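Local coordinates for RagB/SusD family nutrient uptake outer membrane protein (Bacteroides thetaiotaomicron, PDB 7KV2) that probably binds beta-glucan at the cell surface as the SusD-family member of an outer-membrane glycan uptake system, at residues 304-312 against 361-369; 410-418 against 443-451. All blocks are in the same frame, centred on the assembly; numbering follows the deposited sequence.

Contact 1: 304-312 against 361-369; sequences SPYIWPNGT and KLSYTTRYQ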
loop_
_atom_site.group_PDB
_atom_site.type_symbol
_atom_site.label_atom_id
_atom_site.label_comp_id
_atom_site.label_asym_id
_atom_site.label_seq_id
_atom_site.Cartn_x
_atom_site.Cartn_y
_atom_site.Cartn_z
ATOM N N SER A 304 -8.058 14.814 0.484
ATOM C CA SER A 304 -9.296 15.425 1.023
ATOM C C SER A 304 -9.651 16.680 0.240
ATOM O O SER A 304 -8.814 17.235 -0.481
ATOM C CB SER A 304 -9.103 15.624 2.479
ATOM O OG SER A 304 -8.915 14.334 3.084
ATOM N N PRO A 305 -10.919 17.111 0.295
ATOM C CA PRO A 305 -11.426 18.148 -0.604
ATOM C C PRO A 305 -10.740 19.484 -0.294
ATOM O O PRO A 305 -10.497 19.854 0.832
ATOM C CB PRO A 305 -12.919 18.274 -0.343
ATOM C CG PRO A 305 -13.254 17.125 0.574
ATOM C CD PRO A 305 -11.967 16.598 1.187
ATOM N N TYR A 306 -10.414 20.197 -1.364
ATOM C CA TYR A 306 -9.725 21.497 -1.291
ATOM C C TYR A 306 -10.677 22.547 -0.702
ATOM O O TYR A 306 -11.832 22.723 -1.211
ATOM C CB TYR A 306 -9.241 21.859 -2.695
ATOM C CG TYR A 306 -8.218 22.973 -2.747
ATOM C CD1 TYR A 306 -7.034 22.894 -2.052
ATOM C CD2 TYR A 306 -8.432 24.090 -3.560
ATOM C CE1 TYR A 306 -6.067 23.887 -2.142
ATOM C CE2 TYR A 306 -7.476 25.079 -3.670
ATOM C CZ TYR A 306 -6.291 24.967 -2.980
ATOM O OH TYR A 306 -5.341 25.931 -3.076
ATOM N N ILE A 307 -10.206 23.206 0.357
ATOM C CA ILE A 307 -10.907 24.291 1.097
ATOM C C ILE A 307 -12.306 23.800 1.501
ATOM O O ILE A 307 -13.305 24.570 1.449
ATOM C CB ILE A 307 -10.916 25.610 0.328
ATOM C CG1 ILE A 307 -9.605 25.793 -0.457
ATOM C CG2 ILE A 307 -11.178 26.753 1.290
ATOM C CD1 ILE A 307 -9.558 27.073 -1.273
ATOM N N TRP A 308 -12.367 22.535 1.916
ATOM C CA TRP A 308 -13.533 22.011 2.680
ATOM C C TRP A 308 -13.703 22.845 3.947
ATOM O O TRP A 308 -12.724 23.196 4.603
ATOM C CB TRP A 308 -13.317 20.534 3.014
ATOM C CG TRP A 308 -14.450 19.932 3.777
ATOM C CD1 TRP A 308 -14.503 19.729 5.121
ATOM C CD2 TRP A 308 -15.698 19.473 3.242
ATOM N NE1 TRP A 308 -15.685 19.115 5.447
ATOM C CE2 TRP A 308 -16.452 18.971 4.330
ATOM C CE3 TRP A 308 -16.229 19.355 1.958
ATOM C CZ2 TRP A 308 -17.727 18.439 4.159
ATOM C CZ3 TRP A 308 -17.483 18.813 1.791
ATOM C CH2 TRP A 308 -18.236 18.395 2.889
ATOM N N PRO A 309 -14.950 23.186 4.337
ATOM C CA PRO A 309 -15.174 23.771 5.663
ATOM C C PRO A 309 -14.921 22.750 6.803
ATOM O O PRO A 309 -15.811 21.990 7.145
ATOM C CB PRO A 309 -16.626 24.239 5.538
ATOM C CG PRO A 309 -17.264 23.272 4.554
ATOM C CD PRO A 309 -16.172 23.038 3.527
ATOM N N ASN A 310 -13.715 22.797 7.354
ATOM C CA ASN A 310 -13.208 21.959 8.470
ATOM C C ASN A 310 -14.309 21.758 9.533
ATOM O O ASN A 310 -14.890 22.755 10.045
ATOM C CB ASN A 310 -11.940 22.558 9.065
ATOM C CG ASN A 310 -10.692 22.184 8.312
ATOM O OD1 ASN A 310 -10.768 21.525 7.273
ATOM N ND2 ASN A 310 -9.555 22.609 8.835
ATOM N N GLY A 311 -14.574 20.501 9.851
ATOM C CA GLY A 311 -15.526 20.081 10.899
ATOM C C GLY A 311 -16.888 19.747 10.353
ATOM O O GLY A 311 -17.621 18.994 11.051
ATOM N N THR A 312 -17.263 20.249 9.166
ATOM C CA THR A 312 -18.535 19.887 8.502
ATOM C C THR A 312 -18.544 18.369 8.235
ATOM O O THR A 312 -17.587 17.852 7.578
ATOM C CB THR A 312 -18.785 20.742 7.255
ATOM O OG1 THR A 312 -18.822 22.114 7.654
ATOM C CG2 THR A 312 -20.084 20.425 6.560
ATOM N N LYS A 361 -25.161 28.779 3.382
ATOM C CA LYS A 361 -24.805 27.912 2.214
ATOM C C LYS A 361 -23.290 27.664 2.171
ATOM O O LYS A 361 -22.545 28.620 2.336
ATOM C CB LYS A 361 -25.233 28.551 0.886
ATOM C CG LYS A 361 -26.728 28.482 0.592
ATOM C CD LYS A 361 -27.080 28.905 -0.823
ATOM C CE LYS A 361 -28.318 28.224 -1.366
ATOM N NZ LYS A 361 -29.536 28.645 -0.631
ATOM N N LEU A 362 -22.841 26.427 1.946
ATOM C CA LEU A 362 -21.394 26.105 1.932
ATOM C C LEU A 362 -21.026 25.489 0.583
ATOM O O LEU A 362 -21.893 24.819 -0.050
ATOM C CB LEU A 362 -21.081 25.135 3.075
ATOM C CG LEU A 362 -21.284 25.676 4.485
ATOM C CD1 LEU A 362 -21.334 24.532 5.474
ATOM C CD2 LEU A 362 -20.171 26.655 4.842
ATOM N N SER A 363 -19.771 25.651 0.190
ATOM C CA SER A 363 -19.156 24.889 -0.922
ATOM C C SER A 363 -17.728 24.494 -0.506
ATOM O O SER A 363 -17.167 25.107 0.413
ATOM C CB SER A 363 -19.167 25.684 -2.202
ATOM O OG SER A 363 -18.367 26.851 -2.063
ATOM N N TYR A 364 -17.148 23.523 -1.185
ATOM C CA TYR A 364 -15.675 23.367 -1.217
ATOM C C TYR A 364 -15.229 23.852 -2.600
ATOM O O TYR A 364 -16.113 24.088 -3.424
ATOM C CB TYR A 364 -15.218 21.950 -0.841
ATOM C CG TYR A 364 -15.502 20.876 -1.854
ATOM C CD1 TYR A 364 -16.705 20.202 -1.852
ATOM C CD2 TYR A 364 -14.569 20.493 -2.804
ATOM C CE1 TYR A 364 -16.999 19.230 -2.780
ATOM C CE2 TYR A 364 -14.842 19.511 -3.738
ATOM C CZ TYR A 364 -16.072 18.893 -3.752
ATOM O OH TYR A 364 -16.400 17.909 -4.625
ATOM N N THR A 365 -13.926 23.872 -2.840
ATOM C CA THR A 365 -13.290 24.259 -4.112
ATOM C C THR A 365 -12.988 23.008 -4.942
ATOM O O THR A 365 -12.043 22.287 -4.630
ATOM C CB THR A 365 -12.080 25.161 -3.852
ATOM O OG1 THR A 365 -12.550 26.315 -3.145
ATOM C CG2 THR A 365 -11.427 25.592 -5.147
ATOM N N THR A 366 -13.834 22.733 -5.934
ATOM C CA THR A 366 -13.661 21.573 -6.831
ATOM C C THR A 366 -12.361 21.800 -7.600
ATOM O O THR A 366 -12.082 22.974 -7.960
ATOM C CB THR A 366 -14.877 21.359 -7.752
ATOM O OG1 THR A 366 -15.066 22.472 -8.647
ATOM C CG2 THR A 366 -16.156 21.131 -6.961
ATOM N N ARG A 367 -11.578 20.756 -7.785
ATOM C CA ARG A 367 -10.316 20.858 -8.551
ATOM C C ARG A 367 -10.411 19.953 -9.776
ATOM O O ARG A 367 -11.503 19.535 -10.134
ATOM C CB ARG A 367 -9.152 20.552 -7.618
ATOM C CG ARG A 367 -8.849 21.683 -6.663
ATOM C CD ARG A 367 -7.503 21.468 -5.983
ATOM N NE ARG A 367 -6.657 22.620 -6.156
ATOM C CZ ARG A 367 -5.409 22.687 -5.772
ATOM N NH1 ARG A 367 -4.854 21.648 -5.175
ATOM N NH2 ARG A 367 -4.725 23.805 -5.959
ATOM N N TYR A 368 -9.287 19.680 -10.417
ATOM C CA TYR A 368 -9.259 18.902 -11.658
ATOM C C TYR A 368 -9.818 17.507 -11.380
ATOM O O TYR A 368 -9.489 16.900 -10.342
ATOM C CB TYR A 368 -7.823 18.915 -12.159
ATOM C CG TYR A 368 -7.616 18.179 -13.443
ATOM C CD1 TYR A 368 -8.448 18.388 -14.537
ATOM C CD2 TYR A 368 -6.616 17.234 -13.547
ATOM C CE1 TYR A 368 -8.256 17.668 -15.715
ATOM C CE2 TYR A 368 -6.405 16.536 -14.719
ATOM C CZ TYR A 368 -7.235 16.753 -15.804
ATOM O OH TYR A 368 -7.021 16.017 -16.926
ATOM N N GLN A 369 -10.669 17.010 -12.268
ATOM C CA GLN A 369 -11.248 15.645 -12.190
ATOM C C GLN A 369 -12.145 15.482 -10.958
ATOM O O GLN A 369 -12.500 14.343 -10.658
ATOM C CB GLN A 369 -10.141 14.589 -12.282
ATOM C CG GLN A 369 -9.285 14.767 -13.530
ATOM C CD GLN A 369 -8.087 13.837 -13.573
ATOM O OE1 GLN A 369 -7.420 13.591 -12.547
ATOM N NE2 GLN A 369 -7.736 13.390 -14.777
HETATM O O HOH W 1 -11.249 19.690 -4.056
HETATM O O HOH W 2 -13.981 26.443 -0.839
#
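Tyr-306 and Arg-367 stack face to face where two surface loops of this SusD-family protein run side by side, the first folded into a type II beta turn from Pro-305 to Trp-308. The guanidinium lies almost flat on the phenol ring, planes 13° apart, with Arg-367 CZ 3.7 Å from the centroid of the Tyr-306 ring: a cation-pi stack. Tyr-306 CG stands anti to the backbone N (chi1 -165°), which sets one ring face against the guanidinium. Arg-367 NH1 also hydrogen-bonds Trp-319 O, which would help restrain the guanidinium's rotation. An alanine here removes the ring, and the guanidinium, without its stacking partner, would probably be freer to turn. The close-packed side lies round Tyr-364: Pro-305 CB, 3.7 Å from Tyr-364 CD2, presses a rigid CH surface on the ring face, the indole edge of Trp-308, at CE3, meets Tyr-364 CD1, and the hydroxyl bonds Asp-370. Toward solvent the fit is looser. Pro-309 CB lies 4.3 Å from Leu-362 CD2, and exposed Ile-307 offers Thr-365 mainly its CD1, while a water links Ile-307 O to Thr-365 OG1. One direct backbone hydrogen bond joins the loops, Thr-365 N to Tyr-306 O at 2.9 Å, its N-H...O angle 158°.

Contact 2: 410-418 against 443-451; sequences LNAAELITR and EPTLDNIIE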
loop_
_atom_site.group_PDB
_atom_site.type_symbol
_atom_site.label_atom_id
_atom_site.label_comp_id
_atom_site.label_asym_id
_atom_site.label_seq_id
_atom_site.Cartn_x
_atom_site.Cartn_y
_atom_site.Cartn_z
ATOM N N LEU A 410 -9.164 -14.135 0.145
ATOM C CA LEU A 410 -9.262 -14.032 -1.326
ATOM C C LEU A 410 -8.040 -14.700 -1.965
ATOM O O LEU A 410 -8.215 -15.352 -3.026
ATOM C CB LEU A 410 -9.440 -12.564 -1.699
ATOM C CG LEU A 410 -10.791 -11.994 -1.265
ATOM C CD1 LEU A 410 -10.937 -10.504 -1.582
ATOM C CD2 LEU A 410 -11.945 -12.743 -1.901
ATOM N N ASN A 411 -6.846 -14.519 -1.402
ATOM C CA ASN A 411 -5.606 -15.199 -1.894
ATOM C C ASN A 411 -5.832 -16.730 -1.898
ATOM O O ASN A 411 -5.555 -17.383 -2.934
ATOM C CB ASN A 411 -4.390 -14.900 -1.016
ATOM C CG ASN A 411 -3.731 -13.549 -1.221
ATOM O OD1 ASN A 411 -4.096 -12.785 -2.111
ATOM N ND2 ASN A 411 -2.730 -13.264 -0.403
ATOM N N ALA A 412 -6.334 -17.281 -0.778
ATOM C CA ALA A 412 -6.608 -18.734 -0.635
ATOM C C ALA A 412 -7.668 -19.162 -1.665
ATOM O O ALA A 412 -7.452 -20.132 -2.369
ATOM C CB ALA A 412 -7.019 -19.058 0.777
ATOM N N ALA A 413 -8.805 -18.470 -1.764
ATOM C CA ALA A 413 -9.837 -18.783 -2.784
ATOM C C ALA A 413 -9.172 -18.851 -4.173
ATOM O O ALA A 413 -9.371 -19.849 -4.919
ATOM C CB ALA A 413 -10.938 -17.757 -2.744
ATOM N N GLU A 414 -8.418 -17.835 -4.565
ATOM C CA GLU A 414 -7.840 -17.769 -5.929
ATOM C C GLU A 414 -6.877 -18.945 -6.130
ATOM O O GLU A 414 -6.926 -19.564 -7.196
ATOM C CB GLU A 414 -7.085 -16.463 -6.159
ATOM C CG GLU A 414 -6.550 -16.341 -7.548
ATOM C CD GLU A 414 -5.905 -15.021 -7.892
ATOM O OE1 GLU A 414 -6.170 -14.021 -7.160
ATOM O OE2 GLU A 414 -5.177 -14.981 -8.927
ATOM N N LEU A 415 -6.001 -19.199 -5.160
ATOM C CA LEU A 415 -4.971 -20.271 -5.264
ATOM C C LEU A 415 -5.675 -21.637 -5.382
ATOM O O LEU A 415 -5.247 -22.444 -6.242
ATOM C CB LEU A 415 -4.011 -20.202 -4.071
ATOM C CG LEU A 415 -3.072 -19.000 -4.090
ATOM C CD1 LEU A 415 -2.295 -18.857 -2.789
ATOM C CD2 LEU A 415 -2.138 -19.078 -5.269
ATOM N N ILE A 416 -6.721 -21.872 -4.601
ATOM C CA ILE A 416 -7.532 -23.126 -4.685
ATOM C C ILE A 416 -8.108 -23.208 -6.104
ATOM O O ILE A 416 -7.924 -24.255 -6.785
ATOM C CB ILE A 416 -8.619 -23.219 -3.594
ATOM C CG1 ILE A 416 -8.013 -23.278 -2.187
ATOM C CG2 ILE A 416 -9.565 -24.398 -3.851
ATOM C CD1 ILE A 416 -8.980 -22.909 -1.100
ATOM N N THR A 417 -8.724 -22.127 -6.580
ATOM C CA THR A 417 -9.374 -22.126 -7.902
ATOM C C THR A 417 -8.334 -22.360 -8.992
ATOM O O THR A 417 -8.725 -22.912 -10.033
ATOM C CB THR A 417 -10.191 -20.860 -8.119
ATOM O OG1 THR A 417 -11.272 -20.996 -7.198
ATOM C CG2 THR A 417 -10.686 -20.728 -9.542
ATOM N N ARG A 418 -7.082 -21.952 -8.795
ATOM C CA ARG A 418 -6.011 -22.094 -9.816
ATOM C C ARG A 418 -5.393 -23.504 -9.723
ATOM O O ARG A 418 -4.409 -23.739 -10.421
ATOM C CB ARG A 418 -4.893 -21.059 -9.657
ATOM C CG ARG A 418 -5.288 -19.637 -10.013
ATOM C CD ARG A 418 -4.099 -18.696 -10.067
ATOM N NE ARG A 418 -4.543 -17.351 -10.387
ATOM C CZ ARG A 418 -4.875 -16.905 -11.586
ATOM N NH1 ARG A 418 -4.830 -17.685 -12.659
ATOM N NH2 ARG A 418 -5.282 -15.660 -11.713
ATOM N N GLU A 443 -20.118 -17.784 -6.936
ATOM C CA GLU A 443 -19.248 -18.945 -7.213
ATOM C C GLU A 443 -17.809 -18.459 -7.254
ATOM O O GLU A 443 -17.539 -17.367 -7.744
ATOM C CB GLU A 443 -19.628 -19.611 -8.553
ATOM C CG GLU A 443 -20.959 -20.356 -8.523
ATOM C CD GLU A 443 -21.079 -21.432 -7.449
ATOM O OE1 GLU A 443 -20.178 -22.251 -7.323
ATOM O OE2 GLU A 443 -22.095 -21.442 -6.723
ATOM N N PRO A 444 -16.839 -19.279 -6.807
ATOM C CA PRO A 444 -15.430 -18.896 -6.828
ATOM C C PRO A 444 -14.772 -19.085 -8.199
ATOM O O PRO A 444 -13.711 -19.686 -8.262
ATOM C CB PRO A 444 -14.835 -19.828 -5.769
ATOM C CG PRO A 444 -15.634 -21.114 -5.961
ATOM C CD PRO A 444 -17.039 -20.625 -6.243
ATOM N N THR A 445 -15.311 -18.450 -9.233
ATOM C CA THR A 445 -14.586 -18.251 -10.519
ATOM C C THR A 445 -13.443 -17.258 -10.297
ATOM O O THR A 445 -13.546 -16.436 -9.361
ATOM C CB THR A 445 -15.503 -17.775 -11.643
ATOM O OG1 THR A 445 -15.956 -16.454 -11.342
ATOM C CG2 THR A 445 -16.692 -18.693 -11.857
ATOM N N LEU A 446 -12.412 -17.318 -11.133
ATOM C CA LEU A 446 -11.297 -16.343 -11.128
ATOM C C LEU A 446 -11.879 -14.952 -11.320
ATOM O O LEU A 446 -11.468 -14.039 -10.548
ATOM C CB LEU A 446 -10.289 -16.644 -12.237
ATOM C CG LEU A 446 -9.340 -17.808 -11.997
ATOM C CD1 LEU A 446 -8.253 -17.809 -13.064
ATOM C CD2 LEU A 446 -8.703 -17.757 -10.614
ATOM N N ASP A 447 -12.790 -14.766 -12.280
ATOM C CA ASP A 447 -13.350 -13.406 -12.530
ATOM C C ASP A 447 -14.052 -12.897 -11.265
ATOM O O ASP A 447 -13.882 -11.711 -10.923
ATOM C CB ASP A 447 -14.287 -13.367 -13.737
ATOM C CG ASP A 447 -13.511 -13.474 -15.040
ATOM O OD1 ASP A 447 -12.273 -13.458 -14.991
ATOM O OD2 ASP A 447 -14.139 -13.622 -16.064
ATOM N N ASN A 448 -14.837 -13.741 -10.617
ATOM C CA ASN A 448 -15.580 -13.349 -9.392
ATOM C C ASN A 448 -14.580 -12.976 -8.276
ATOM O O ASN A 448 -14.861 -12.035 -7.549
ATOM C CB ASN A 448 -16.565 -14.408 -8.916
ATOM C CG ASN A 448 -17.865 -14.381 -9.689
ATOM O OD1 ASN A 448 -18.039 -13.547 -10.572
ATOM N ND2 ASN A 448 -18.775 -15.291 -9.375
ATOM N N ILE A 449 -13.511 -13.740 -8.094
ATOM C CA ILE A 449 -12.536 -13.506 -6.992
ATOM C C ILE A 449 -11.784 -12.197 -7.275
ATOM O O ILE A 449 -11.661 -11.363 -6.354
ATOM C CB ILE A 449 -11.619 -14.711 -6.785
ATOM C CG1 ILE A 449 -12.437 -15.941 -6.404
ATOM C CG2 ILE A 449 -10.551 -14.402 -5.745
ATOM C CD1 ILE A 449 -11.672 -17.236 -6.502
ATOM N N ILE A 450 -11.366 -11.990 -8.517
ATOM C CA ILE A 450 -10.630 -10.776 -8.925
ATOM C C ILE A 450 -11.555 -9.563 -8.740
ATOM O O ILE A 450 -11.085 -8.508 -8.215
ATOM C CB ILE A 450 -10.089 -10.927 -10.351
ATOM C CG1 ILE A 450 -9.086 -12.079 -10.440
ATOM C CG2 ILE A 450 -9.508 -9.610 -10.817
ATOM C CD1 ILE A 450 -7.909 -11.885 -9.508
ATOM N N GLU A 451 -12.823 -9.697 -9.096
ATOM C CA GLU A 451 -13.777 -8.580 -8.893
ATOM C C GLU A 451 -14.032 -8.350 -7.386
ATOM O O GLU A 451 -14.278 -7.177 -7.006
ATOM C CB GLU A 451 -15.017 -8.764 -9.746
ATOM C CG GLU A 451 -15.988 -7.605 -9.615
ATOM C CD GLU A 451 -15.528 -6.227 -10.082
ATOM O OE1 GLU A 451 -14.386 -6.046 -10.609
ATOM O OE2 GLU A 451 -16.354 -5.307 -9.948
#
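Helix segments 410-417 and 446-451 run nearly antiparallel, with Glu-414 beside Leu-446, their axes 9.8 Å apart at closest approach and 164° between their directions. The end of helix 405-417 thus lies beside the start of helix 446-456. Pro-444 centres an inverse gamma turn ahead of that start, and Thr-445 is the N-cap, its OG1 accepting from Asn-448 N at 3.0 Å; a threonine hydroxyl suits a first turn whose amides lack helical acceptors. Between the helices Ile-449 is a knob in a hole formed by Leu-410, Ala-413, Glu-414 and Thr-417. Its CD1 comes 3.9 Å from Ala-413 CB, a methyl small enough to admit it, while CG2 faces Leu-410 O and Glu-414 CB. Such antiparallel helix pairing is in keeping with the tetratricopeptide-like helical framework of SusD proteins. Thr-417 OG1 lies 3.0 Å from Pro-444 O and 3.2 Å from Ala-413 O, so its single proton has two candidate acceptors. Leu-446 crosses Arg-418 at about a right angle: CD1 and CD2 pack on one guanidinium face, CD1 being 3.4 Å from Arg-418 NH1. At the edge of that guanidinium, NE and NH2 grip Glu-414 OE2 side-on, each 2.9 Å from it. Glu-414 reaches them through an extended chain, CG anti to the backbone N (chi1 -177°). Arg-469 adds a second salt bridge to OE2, and the two positive partners would favour a charged carboxylate despite its burial, even with the Ile-450 CD1 methyl 3.6 Å from Glu-414 OE1.

Contacts 1 and 2 follow one another along the chain, both within its SusD-family part, yet they do not touch: their centres are 39 Å apart and their nearest atoms about 20 Å. Contact 1 joins irregular loops largely through aromatic and proline surfaces, whereas contact 2 joins helices through aliphatic interlocking. Each has an arginine with one face covered, by an aromatic ring in the first and a leucine in the second. Neither contact supplies a ligand to the sodium ion, about 14 Å from the Leu-410 side chain, but contact 2 uses a later part of the helix that begins with the sodium-site residue Tyr-405. Arg-367 in contact 1 hydrogen-bonds a molecule probably carried over from crystallisation, which does not establish a glycan site.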